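Local coordinates for type VI secretion system component (Escherichia coli O6, PDB 2P5Z), which is a component of the type VI secretion apparatus, resembles the phage T4 tail proteins gp27 and gp5, and probably forms part of its trimeric cell-puncturing device, at residues Q122-Y126 with D418-Y424; V131-V135 with F174-L179; G385-V391 with A448-I454; D406-N412 with E425-R430. All coordinates share one frame; numbering follows the deposited sequence.

Contact 1 of 4, residues Q122-Y126 with D418-Y424; sequences QNAIY and DTWKPGY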
# COMPACT_ATOMS: atom_id res chain seq x y z
N GLN A 122 18.23 -2.14 -14.34
CA GLN A 122 18.26 -1.92 -15.77
C GLN A 122 17.27 -2.81 -16.51
O GLN A 122 17.01 -3.92 -16.08
CB GLN A 122 19.66 -2.14 -16.32
CG GLN A 122 20.58 -0.93 -16.17
CD GLN A 122 21.75 -0.99 -17.14
OE1 GLN A 122 22.68 -1.78 -16.97
NE2 GLN A 122 21.70 -0.15 -18.18
N ASN A 123 16.72 -2.30 -17.61
CA ASN A 123 15.87 -3.11 -18.49
C ASN A 123 16.65 -4.08 -19.38
O ASN A 123 17.70 -3.74 -19.92
CB ASN A 123 15.00 -2.21 -19.36
CG ASN A 123 14.21 -1.20 -18.56
OD1 ASN A 123 13.55 -1.55 -17.58
ND2 ASN A 123 14.26 0.05 -18.99
N ALA A 124 16.14 -5.30 -19.55
CA ALA A 124 16.86 -6.27 -20.37
C ALA A 124 15.95 -7.35 -20.93
O ALA A 124 14.96 -7.72 -20.31
CB ALA A 124 17.98 -6.92 -19.57
N ILE A 125 16.31 -7.87 -22.11
CA ILE A 125 15.59 -9.01 -22.69
C ILE A 125 16.57 -10.17 -22.83
O ILE A 125 17.61 -10.05 -23.47
CB ILE A 125 14.95 -8.66 -24.07
CG1 ILE A 125 13.92 -7.55 -23.90
CG2 ILE A 125 14.27 -9.87 -24.70
CD1 ILE A 125 13.87 -6.62 -25.07
N TYR A 126 16.24 -11.28 -22.20
CA TYR A 126 17.16 -12.41 -22.11
C TYR A 126 16.64 -13.39 -23.11
O TYR A 126 15.44 -13.58 -23.22
CB TYR A 126 17.18 -13.01 -20.69
CG TYR A 126 17.80 -12.07 -19.66
CD1 TYR A 126 17.01 -11.14 -18.96
CD2 TYR A 126 19.17 -12.09 -19.41
CE1 TYR A 126 17.57 -10.27 -18.05
CE2 TYR A 126 19.74 -11.21 -18.49
CZ TYR A 126 18.93 -10.32 -17.82
OH TYR A 126 19.50 -9.45 -16.92
N ASP A 418 20.38 5.13 -21.80
CA ASP A 418 21.02 3.82 -21.58
C ASP A 418 20.37 3.02 -20.44
O ASP A 418 21.03 2.59 -19.48
CB ASP A 418 22.54 3.96 -21.39
CG ASP A 418 22.92 4.90 -20.23
OD1 ASP A 418 22.08 5.73 -19.82
OD2 ASP A 418 24.06 4.79 -19.73
N THR A 419 19.06 2.79 -20.56
CA THR A 419 18.30 2.04 -19.56
C THR A 419 18.32 0.55 -19.88
O THR A 419 17.82 -0.27 -19.10
CB THR A 419 16.85 2.55 -19.49
OG1 THR A 419 16.25 2.51 -20.79
CG2 THR A 419 16.82 3.99 -18.98
N TRP A 420 18.91 0.20 -21.02
CA TRP A 420 18.98 -1.18 -21.49
C TRP A 420 20.38 -1.75 -21.35
O TRP A 420 21.36 -1.09 -21.72
CB TRP A 420 18.47 -1.28 -22.94
CG TRP A 420 17.01 -0.93 -23.03
CD1 TRP A 420 16.49 0.32 -23.22
CD2 TRP A 420 15.90 -1.81 -22.88
NE1 TRP A 420 15.11 0.26 -23.22
CE2 TRP A 420 14.73 -1.03 -23.01
CE3 TRP A 420 15.78 -3.18 -22.68
CZ2 TRP A 420 13.45 -1.58 -22.91
CZ3 TRP A 420 14.49 -3.73 -22.58
CH2 TRP A 420 13.35 -2.93 -22.68
N LYS A 421 20.48 -2.95 -20.79
CA LYS A 421 21.74 -3.69 -20.72
C LYS A 421 22.27 -3.98 -22.13
O LYS A 421 21.49 -4.28 -23.03
CB LYS A 421 21.55 -4.99 -19.93
CG LYS A 421 21.35 -4.79 -18.42
CD LYS A 421 21.09 -6.10 -17.69
CE LYS A 421 20.38 -5.88 -16.35
NZ LYS A 421 19.73 -7.12 -15.85
N PRO A 422 23.60 -3.83 -22.32
CA PRO A 422 24.29 -4.03 -23.61
C PRO A 422 23.99 -5.38 -24.26
O PRO A 422 24.20 -6.43 -23.65
CB PRO A 422 25.77 -3.97 -23.23
CG PRO A 422 25.81 -3.12 -22.01
CD PRO A 422 24.55 -3.43 -21.26
N GLY A 423 23.48 -5.33 -25.49
CA GLY A 423 23.15 -6.53 -26.25
C GLY A 423 21.89 -7.23 -25.77
O GLY A 423 21.61 -8.37 -26.16
N TYR A 424 21.14 -6.55 -24.91
CA TYR A 424 19.93 -7.11 -24.37
C TYR A 424 18.74 -6.23 -24.72
O TYR A 424 17.71 -6.27 -24.06
CB TYR A 424 20.04 -7.24 -22.85
CG TYR A 424 20.94 -8.34 -22.36
CD1 TYR A 424 22.19 -8.06 -21.84
CD2 TYR A 424 20.53 -9.66 -22.36
CE1 TYR A 424 23.01 -9.05 -21.36
CE2 TYR A 424 21.34 -10.67 -21.89
CZ TYR A 424 22.58 -10.37 -21.38
OH TYR A 424 23.40 -11.38 -20.89
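Ile125 and Trp420 meet at the apolar centre of this contact, where the CD1 methyl of Ile125 lies 3.9 Å from CZ3 of the Trp420 indole. Beside it, CB of Asn123 sits over one face of the same ring, 3.5 Å from the centroid of the six-membered ring and 9° off its normal, a well-formed CH-pi contact. ND2 of Asn123 lies beside CB of Thr419, while OD1 accepts a hydrogen bond from the backbone N of Gly168. Further along, CB of Ala124 rests on CB of Tyr424, and the rings of Tyr126 and Tyr424 approach obliquely with their planes at 50°.

The backbones join through a single bridge at Asn123 and Trp420. Asn123 N bonds to Thr419 O, Lys421 N returns to Asn123 O at 3.0 Å, and Ile125 N takes an in-plane lone pair of Tyr424 O at 2.9 Å, at the last residue of the type II turn that begins at Lys421. At the polar edge Lys421 CG lies opposite its carbonyl carbon (chi1 -72°), and the extended chain runs past CB of Ala124 to bring NZ to Tyr126 OH, 2.6 Å away at the ring edge; NZ also bonds to Gln166.

Backbone pairing thus fixes the 418-424 loop of the OB domain against strand 124-127, while aromatic packing and the lysine's two hydrogen bonds tie its side chains to the neighbouring domain.

Contact 2 of 4, residues V131-V135 with F174-L179; sequences VPQIV and FVSRLL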
# COMPACT_ATOMS: atom_id res chain seq x y z
N VAL A 131 15.22 -20.22 -16.60
CA VAL A 131 15.23 -19.38 -15.39
C VAL A 131 16.57 -19.43 -14.61
O VAL A 131 17.15 -18.36 -14.34
CB VAL A 131 13.99 -19.61 -14.47
CG1 VAL A 131 14.18 -18.90 -13.11
CG2 VAL A 131 12.71 -19.15 -15.14
N PRO A 132 17.09 -20.65 -14.27
CA PRO A 132 18.41 -20.68 -13.62
C PRO A 132 19.55 -19.99 -14.36
O PRO A 132 20.36 -19.30 -13.73
CB PRO A 132 18.71 -22.18 -13.48
CG PRO A 132 17.37 -22.81 -13.45
CD PRO A 132 16.51 -22.00 -14.35
N GLN A 133 19.60 -20.15 -15.67
CA GLN A 133 20.66 -19.52 -16.45
C GLN A 133 20.57 -17.99 -16.39
O GLN A 133 21.59 -17.31 -16.19
CB GLN A 133 20.66 -20.02 -17.89
CG GLN A 133 21.24 -21.41 -18.06
CD GLN A 133 21.00 -21.98 -19.45
OE1 GLN A 133 19.91 -21.86 -20.02
NE2 GLN A 133 22.03 -22.61 -19.99
N ILE A 134 19.34 -17.47 -16.53
CA ILE A 134 19.11 -16.03 -16.32
C ILE A 134 19.57 -15.58 -14.93
O ILE A 134 20.32 -14.59 -14.81
CB ILE A 134 17.62 -15.63 -16.57
CG1 ILE A 134 17.22 -15.97 -18.00
CG2 ILE A 134 17.41 -14.13 -16.35
CD1 ILE A 134 15.73 -15.86 -18.31
N VAL A 135 19.18 -16.35 -13.90
CA VAL A 135 19.55 -16.01 -12.53
C VAL A 135 21.08 -16.04 -12.35
O VAL A 135 21.69 -15.05 -11.90
CB VAL A 135 18.80 -16.89 -11.49
CG1 VAL A 135 19.37 -16.69 -10.10
CG2 VAL A 135 17.32 -16.55 -11.49
N PHE A 174 13.39 -8.97 -9.78
CA PHE A 174 13.33 -9.73 -11.03
C PHE A 174 13.67 -11.20 -10.82
O PHE A 174 12.89 -12.10 -11.21
CB PHE A 174 14.28 -9.13 -12.07
CG PHE A 174 14.27 -9.85 -13.39
CD1 PHE A 174 13.08 -10.05 -14.09
CD2 PHE A 174 15.46 -10.33 -13.94
CE1 PHE A 174 13.07 -10.73 -15.29
CE2 PHE A 174 15.45 -11.00 -15.15
CZ PHE A 174 14.26 -11.20 -15.83
N VAL A 175 14.82 -11.43 -10.19
CA VAL A 175 15.30 -12.77 -9.90
C VAL A 175 14.32 -13.55 -9.02
O VAL A 175 13.98 -14.70 -9.34
CB VAL A 175 16.71 -12.73 -9.28
CG1 VAL A 175 17.04 -14.03 -8.57
CG2 VAL A 175 17.76 -12.44 -10.37
N SER A 176 13.82 -12.90 -7.97
CA SER A 176 12.94 -13.55 -7.01
C SER A 176 11.61 -13.90 -7.66
O SER A 176 11.09 -15.00 -7.43
CB SER A 176 12.72 -12.66 -5.78
OG SER A 176 13.96 -12.24 -5.23
N ARG A 177 11.10 -12.99 -8.49
CA ARG A 177 9.89 -13.25 -9.27
C ARG A 177 10.04 -14.48 -10.18
O ARG A 177 9.17 -15.37 -10.17
CB ARG A 177 9.49 -12.04 -10.10
CG ARG A 177 8.25 -12.28 -10.93
CD ARG A 177 7.65 -11.01 -11.55
NE ARG A 177 8.52 -10.33 -12.51
CZ ARG A 177 8.77 -10.75 -13.76
NH1 ARG A 177 8.23 -11.88 -14.23
NH2 ARG A 177 9.58 -10.03 -14.54
N LEU A 178 11.15 -14.56 -10.91
CA LEU A 178 11.38 -15.68 -11.82
C LEU A 178 11.46 -17.00 -11.08
O LEU A 178 10.84 -17.98 -11.49
CB LEU A 178 12.65 -15.51 -12.66
CG LEU A 178 12.86 -14.43 -13.73
CD1 LEU A 178 14.06 -14.79 -14.55
CD2 LEU A 178 11.66 -14.20 -14.63
N LEU A 179 12.23 -17.02 -9.98
CA LEU A 179 12.34 -18.22 -9.16
C LEU A 179 11.00 -18.61 -8.54
O LEU A 179 10.65 -19.79 -8.49
CB LEU A 179 13.37 -18.02 -8.07
CG LEU A 179 14.80 -17.75 -8.52
CD1 LEU A 179 15.60 -17.36 -7.30
CD2 LEU A 179 15.42 -18.95 -9.22
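Val131 and Val135 meet the opposite helix with their methyls set by nearly identical torsions: in both, CG1 stands trans to the amide nitrogen (chi1 170° and 171°), which aims CG1 at the 174-179 segment. In Val131 this carries CG1 to CB of Leu178, 3.7 Å away, with CD2 of Leu179 a little farther off. One turn later Val135 uses both branches: CG1 touches CG1 of Val175, and CG2 lies 3.8 Å from CD2 of Leu179, the side chains crossing at about a right angle in each pair.

Ile134 presents its CG2 branch rather than the longer CG1 arm. That methyl is 3.9 Å from CD1 of Leu178 and equally close to CE2 of Phe174, whose ring it approaches obliquely. The Phe174 ring is itself held by its own helix, since CG of Leu178 lies over one of its faces, so Leu178 supports the ring and meets Ile134 at the same time.

No hydrogen bond crosses the interface; every touching residue is buried, and the side chains meet through aliphatic and aromatic carbon alone. Phe201 of strand 196-202 packs on Val135 and Leu179, whereas Val164 of strand 161-166 lies against Ile134 and Phe174.

The axes of segments 131-135 and 174-179 approach to 10.0 Å, at 165°, nearly antiparallel. The arrangement is that of an antiparallel helix pair, formed by helices 131-140 and 171-182 with strands 161-166 and 196-202 packed against it, within the gp27-like part of the chain.

Contact 3 of 4, residues G385-V391 with A448-I454; sequences GTLPARV and AGTEVSI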
# COMPACT_ATOMS: atom_id res chain seq x y z
N GLY A 385 0.29 1.21 -21.49
CA GLY A 385 0.88 1.97 -22.58
C GLY A 385 1.80 1.15 -23.47
O GLY A 385 1.86 -0.09 -23.40
N THR A 386 2.56 1.85 -24.29
CA THR A 386 3.25 1.23 -25.39
C THR A 386 4.74 1.54 -25.35
O THR A 386 5.16 2.58 -24.82
CB THR A 386 2.60 1.68 -26.70
OG1 THR A 386 2.74 0.65 -27.67
CG2 THR A 386 3.21 2.96 -27.22
N LEU A 387 5.57 0.65 -25.87
CA LEU A 387 7.01 0.96 -25.95
C LEU A 387 7.43 1.25 -27.39
O LEU A 387 7.08 0.50 -28.31
CB LEU A 387 7.86 -0.18 -25.39
CG LEU A 387 7.73 -0.49 -23.91
CD1 LEU A 387 8.67 -1.63 -23.57
CD2 LEU A 387 8.03 0.76 -23.11
N PRO A 388 8.17 2.35 -27.59
CA PRO A 388 8.69 2.62 -28.92
C PRO A 388 9.82 1.66 -29.26
O PRO A 388 10.61 1.28 -28.39
CB PRO A 388 9.23 4.05 -28.80
CG PRO A 388 9.56 4.22 -27.35
CD PRO A 388 8.56 3.37 -26.60
N ALA A 389 9.88 1.23 -30.52
CA ALA A 389 11.00 0.43 -30.97
C ALA A 389 11.39 0.81 -32.39
O ALA A 389 10.61 1.44 -33.10
CB ALA A 389 10.67 -1.02 -30.88
N ARG A 390 12.60 0.43 -32.79
CA ARG A 390 13.05 0.59 -34.16
C ARG A 390 13.24 -0.77 -34.78
O ARG A 390 13.94 -1.60 -34.20
CB ARG A 390 14.38 1.34 -34.21
CG ARG A 390 14.24 2.82 -34.08
CD ARG A 390 15.34 3.53 -34.84
NE ARG A 390 15.08 4.97 -34.91
CZ ARG A 390 15.53 5.85 -34.03
NH1 ARG A 390 16.28 5.45 -33.00
NH2 ARG A 390 15.24 7.14 -34.16
N VAL A 391 12.63 -0.99 -35.94
CA VAL A 391 12.86 -2.22 -36.72
C VAL A 391 14.28 -2.22 -37.26
O VAL A 391 14.74 -1.22 -37.81
CB VAL A 391 11.84 -2.38 -37.86
CG1 VAL A 391 11.91 -3.79 -38.41
CG2 VAL A 391 10.44 -2.12 -37.36
N ALA A 448 12.35 -0.79 -43.61
CA ALA A 448 12.47 -1.10 -42.18
C ALA A 448 13.73 -0.50 -41.53
O ALA A 448 14.78 -1.14 -41.46
CB ALA A 448 12.52 -2.58 -41.96
N GLY A 449 13.59 0.75 -41.08
CA GLY A 449 14.41 1.34 -40.01
C GLY A 449 13.33 2.10 -39.24
O GLY A 449 13.60 3.05 -38.50
N THR A 450 12.10 1.66 -39.45
CA THR A 450 10.91 2.37 -39.04
C THR A 450 10.60 2.22 -37.54
O THR A 450 10.99 1.23 -36.91
CB THR A 450 9.71 1.90 -39.89
OG1 THR A 450 8.48 2.29 -39.27
CG2 THR A 450 9.73 0.40 -40.01
N GLU A 451 9.92 3.22 -36.99
CA GLU A 451 9.60 3.24 -35.57
C GLU A 451 8.22 2.67 -35.30
O GLU A 451 7.22 3.12 -35.86
CB GLU A 451 9.75 4.64 -34.98
CG GLU A 451 11.20 5.08 -34.81
CD GLU A 451 11.36 6.54 -34.37
OE1 GLU A 451 10.39 7.12 -33.83
OE2 GLU A 451 12.47 7.10 -34.55
N VAL A 452 8.17 1.66 -34.45
CA VAL A 452 6.91 1.01 -34.12
C VAL A 452 6.53 1.16 -32.65
O VAL A 452 7.32 1.60 -31.83
CB VAL A 452 6.95 -0.47 -34.46
CG1 VAL A 452 6.97 -0.66 -35.96
CG2 VAL A 452 8.15 -1.12 -33.80
N SER A 453 5.29 0.80 -32.35
CA SER A 453 4.82 0.79 -30.98
C SER A 453 4.62 -0.63 -30.53
O SER A 453 3.95 -1.42 -31.20
CB SER A 453 3.52 1.57 -30.86
OG SER A 453 3.80 2.94 -30.72
N ILE A 454 5.22 -0.97 -29.39
CA ILE A 454 5.08 -2.30 -28.83
C ILE A 454 4.05 -2.33 -27.68
O ILE A 454 4.14 -1.55 -26.72
CB ILE A 454 6.42 -2.86 -28.36
CG1 ILE A 454 7.46 -2.68 -29.46
CG2 ILE A 454 6.29 -4.32 -27.99
CD1 ILE A 454 7.23 -3.58 -30.64
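Strands 387-391 and 451-456 form an antiparallel pair inside the five-stranded sheet of the OB domain, with strand 409-412 flanking the first and strand 464-469 the second. Leu387 pairs with Ile454 and Ala389 with Val452 at hydrogen-bonded positions, each pair exchanging two backbone bonds. Val391 N continues the pairing to Thr450 O.

The face bearing Leu387, Ala389, Val452 and Ile454 is apolar. CB of Ala389 lies 3.9 Å from both CG2 of Val452 and CG1 of Ile454, and Val411 from the neighbouring strand packs on Ala389 and Val452. At the far end Val391 splits its branches: CG1, opposite the backbone nitrogen (chi1 -167°), reaches CB of Ala448 at 3.8 Å, while CG2, opposite the carbonyl carbon, meets CG2 of Thr450 at 3.7 Å.

The other face carries Pro388, Ser453, Arg390 and Glu451. The last two lie side by side, and NH2 of Arg390 forms a salt bridge with OE2 of Glu451 at 2.8 Å, their flat groups turned 74° apart.

At the end of the pair Thr386 OG1 donates to Ile454 O from above the carbonyl plane. Ile454 O thus accepts two bonds, from Thr386 OG1 and Leu387 N, which secures the end where Thr386 and Ser453 pack on Tyr465 of the second subunit; the salt bridge ties the strands on their more polar face.

Contact 4 of 4, residues D406-N412 with E425-R430; sequences DGRYRVN and ESLWVR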
# COMPACT_ATOMS: atom_id res chain seq x y z
N ASP A 406 8.63 -16.60 -39.52
CA ASP A 406 7.35 -16.49 -38.83
C ASP A 406 6.77 -15.08 -38.96
O ASP A 406 5.56 -14.88 -38.80
CB ASP A 406 7.49 -16.87 -37.35
CG ASP A 406 7.17 -18.33 -37.08
OD1 ASP A 406 6.03 -18.78 -37.45
OD2 ASP A 406 8.05 -19.03 -36.48
N GLY A 407 7.66 -14.12 -39.24
CA GLY A 407 7.36 -12.69 -39.39
C GLY A 407 6.44 -11.97 -38.40
O GLY A 407 5.30 -11.71 -38.75
N ARG A 408 6.87 -11.61 -37.18
CA ARG A 408 8.19 -11.82 -36.52
C ARG A 408 9.40 -10.98 -36.95
O ARG A 408 10.44 -11.53 -37.34
CB ARG A 408 8.55 -13.29 -36.29
CG ARG A 408 7.90 -13.90 -35.09
CD ARG A 408 8.55 -13.41 -33.82
NE ARG A 408 8.68 -14.51 -32.88
CZ ARG A 408 9.75 -15.29 -32.80
NH1 ARG A 408 9.76 -16.28 -31.92
NH2 ARG A 408 10.81 -15.09 -33.58
N TYR A 409 9.27 -9.67 -36.81
CA TYR A 409 10.38 -8.73 -36.96
C TYR A 409 11.29 -8.77 -35.73
O TYR A 409 10.82 -9.03 -34.63
CB TYR A 409 9.85 -7.31 -37.09
CG TYR A 409 9.02 -7.05 -38.33
CD1 TYR A 409 7.63 -7.20 -38.31
CD2 TYR A 409 9.62 -6.63 -39.51
CE1 TYR A 409 6.86 -6.96 -39.44
CE2 TYR A 409 8.86 -6.38 -40.65
CZ TYR A 409 7.48 -6.54 -40.61
OH TYR A 409 6.73 -6.29 -41.73
N ARG A 410 12.58 -8.51 -35.92
CA ARG A 410 13.47 -8.26 -34.78
C ARG A 410 13.54 -6.76 -34.54
O ARG A 410 13.96 -5.99 -35.40
CB ARG A 410 14.88 -8.83 -34.95
CG ARG A 410 15.80 -8.43 -33.79
CD ARG A 410 17.10 -9.22 -33.74
NE ARG A 410 18.06 -8.80 -34.76
CZ ARG A 410 18.92 -7.79 -34.62
NH1 ARG A 410 18.95 -7.06 -33.51
NH2 ARG A 410 19.75 -7.49 -35.62
N VAL A 411 13.15 -6.36 -33.34
CA VAL A 411 12.97 -4.96 -33.06
C VAL A 411 13.90 -4.53 -31.93
O VAL A 411 14.31 -5.34 -31.10
CB VAL A 411 11.48 -4.69 -32.83
CG1 VAL A 411 11.12 -4.61 -31.35
CG2 VAL A 411 11.08 -3.46 -33.57
N ASN A 412 14.27 -3.26 -31.94
CA ASN A 412 15.28 -2.74 -31.04
C ASN A 412 14.70 -1.58 -30.28
O ASN A 412 14.16 -0.67 -30.89
CB ASN A 412 16.45 -2.23 -31.87
CG ASN A 412 17.73 -2.11 -31.07
OD1 ASN A 412 17.83 -1.29 -30.15
ND2 ASN A 412 18.73 -2.90 -31.45
N GLU A 425 18.91 -5.45 -25.79
CA GLU A 425 17.93 -4.46 -26.21
C GLU A 425 17.03 -4.97 -27.32
O GLU A 425 16.17 -4.24 -27.80
CB GLU A 425 18.61 -3.18 -26.71
CG GLU A 425 19.94 -2.82 -26.04
CD GLU A 425 21.16 -3.41 -26.75
OE1 GLU A 425 20.99 -4.01 -27.83
OE2 GLU A 425 22.29 -3.28 -26.20
N SER A 426 17.24 -6.20 -27.77
CA SER A 426 16.55 -6.60 -28.98
C SER A 426 15.46 -7.64 -28.76
O SER A 426 15.57 -8.52 -27.91
CB SER A 426 17.56 -6.95 -30.09
OG SER A 426 17.75 -8.35 -30.23
N LEU A 427 14.39 -7.53 -29.54
CA LEU A 427 13.15 -8.20 -29.23
C LEU A 427 12.51 -8.76 -30.49
O LEU A 427 12.37 -8.04 -31.48
CB LEU A 427 12.22 -7.17 -28.58
CG LEU A 427 11.07 -7.51 -27.64
CD1 LEU A 427 9.79 -7.46 -28.39
CD2 LEU A 427 11.24 -8.84 -26.92
N TRP A 428 12.11 -10.03 -30.45
CA TRP A 428 11.48 -10.71 -31.59
C TRP A 428 9.98 -10.60 -31.51
O TRP A 428 9.35 -11.20 -30.65
CB TRP A 428 11.91 -12.17 -31.66
CG TRP A 428 13.28 -12.33 -32.21
CD1 TRP A 428 14.43 -12.49 -31.51
CD2 TRP A 428 13.65 -12.31 -33.60
NE1 TRP A 428 15.51 -12.58 -32.37
CE2 TRP A 428 15.05 -12.47 -33.66
CE3 TRP A 428 12.93 -12.16 -34.80
CZ2 TRP A 428 15.75 -12.50 -34.87
CZ3 TRP A 428 13.62 -12.19 -36.00
CH2 TRP A 428 15.02 -12.37 -36.03
N VAL A 429 9.38 -9.86 -32.44
CA VAL A 429 8.00 -9.44 -32.24
C VAL A 429 7.10 -9.49 -33.50
O VAL A 429 7.55 -9.24 -34.62
CB VAL A 429 8.00 -8.06 -31.52
CG1 VAL A 429 8.27 -6.89 -32.47
CG2 VAL A 429 6.76 -7.85 -30.72
N ARG A 430 5.83 -9.85 -33.31
CA ARG A 430 4.87 -9.89 -34.41
C ARG A 430 4.02 -8.63 -34.47
O ARG A 430 3.42 -8.24 -33.48
CB ARG A 430 3.95 -11.11 -34.29
CG ARG A 430 4.65 -12.41 -34.61
CD ARG A 430 3.68 -13.55 -34.82
NE ARG A 430 4.39 -14.82 -35.01
CZ ARG A 430 3.81 -15.97 -35.31
NH1 ARG A 430 2.49 -16.04 -35.47
NH2 ARG A 430 4.55 -17.07 -35.45
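Val411 and Val429 form the tight side of this contact: their CG1 methyls meet at 3.8 Å on the buried face, and CG1 of Val411 also touches CB of Leu427. Ile454 packs on both valines and Ile466 on Val429. Between the strands, Val429 N donates to Tyr409 O at 2.7 Å, and Val411 and Leu427 exchange two more bonds; the return bond from Tyr409 N is weak.

The opposite face is only partly buried and is dominated by Arg410 and Trp428. CB of Arg410 sits over the Trp428 six-membered ring, 3.5 Å from its centroid and 5° off the normal. The Arg410 chain leaves CB pointing away from its own N (chi1 174°), runs past CZ2 of Trp428, and bends at chi3 to bring the guanidinium edge to CB of Ser426. Arg408 turns a guanidinium face to CB of Trp428 while its charge is paired with Glu162 and Asp404. At the exposed end, Asp406 OD1 and Arg430 NH2 form a salt bridge of 3.0 Å.

One apolar face turned inward and one polar, aromatic face partly covered by residues such as Glu162 and His402 make this a two-sided antiparallel strand pair, as expected of the small beta barrel of an OB fold.

How the contacts relate
Contact 2 is the core contact, wholly buried and apolar, whereas contacts 1, 3 and 4 are partly buried and add backbone bonds and charged groups. Contacts 3 and 4 belong to the same sheet: strands 387-391 and 409-412 are neighbours, with Arg390 N at 2.7 Å from Asn412 O, a probable hydrogen bond. Both turn most aliphatic residues to one face; the salt bridge lies on the other face in contact 3 and beyond the paired strands in contact 4. Contact 1 joins the domains. Tyr126 packs on Phe174 and Ile134 of contact 2, while Ile125 touches Ser426 and Leu427 of contact 4. Contacts 2 and 3 stay about 12 Å apart at their nearest atoms.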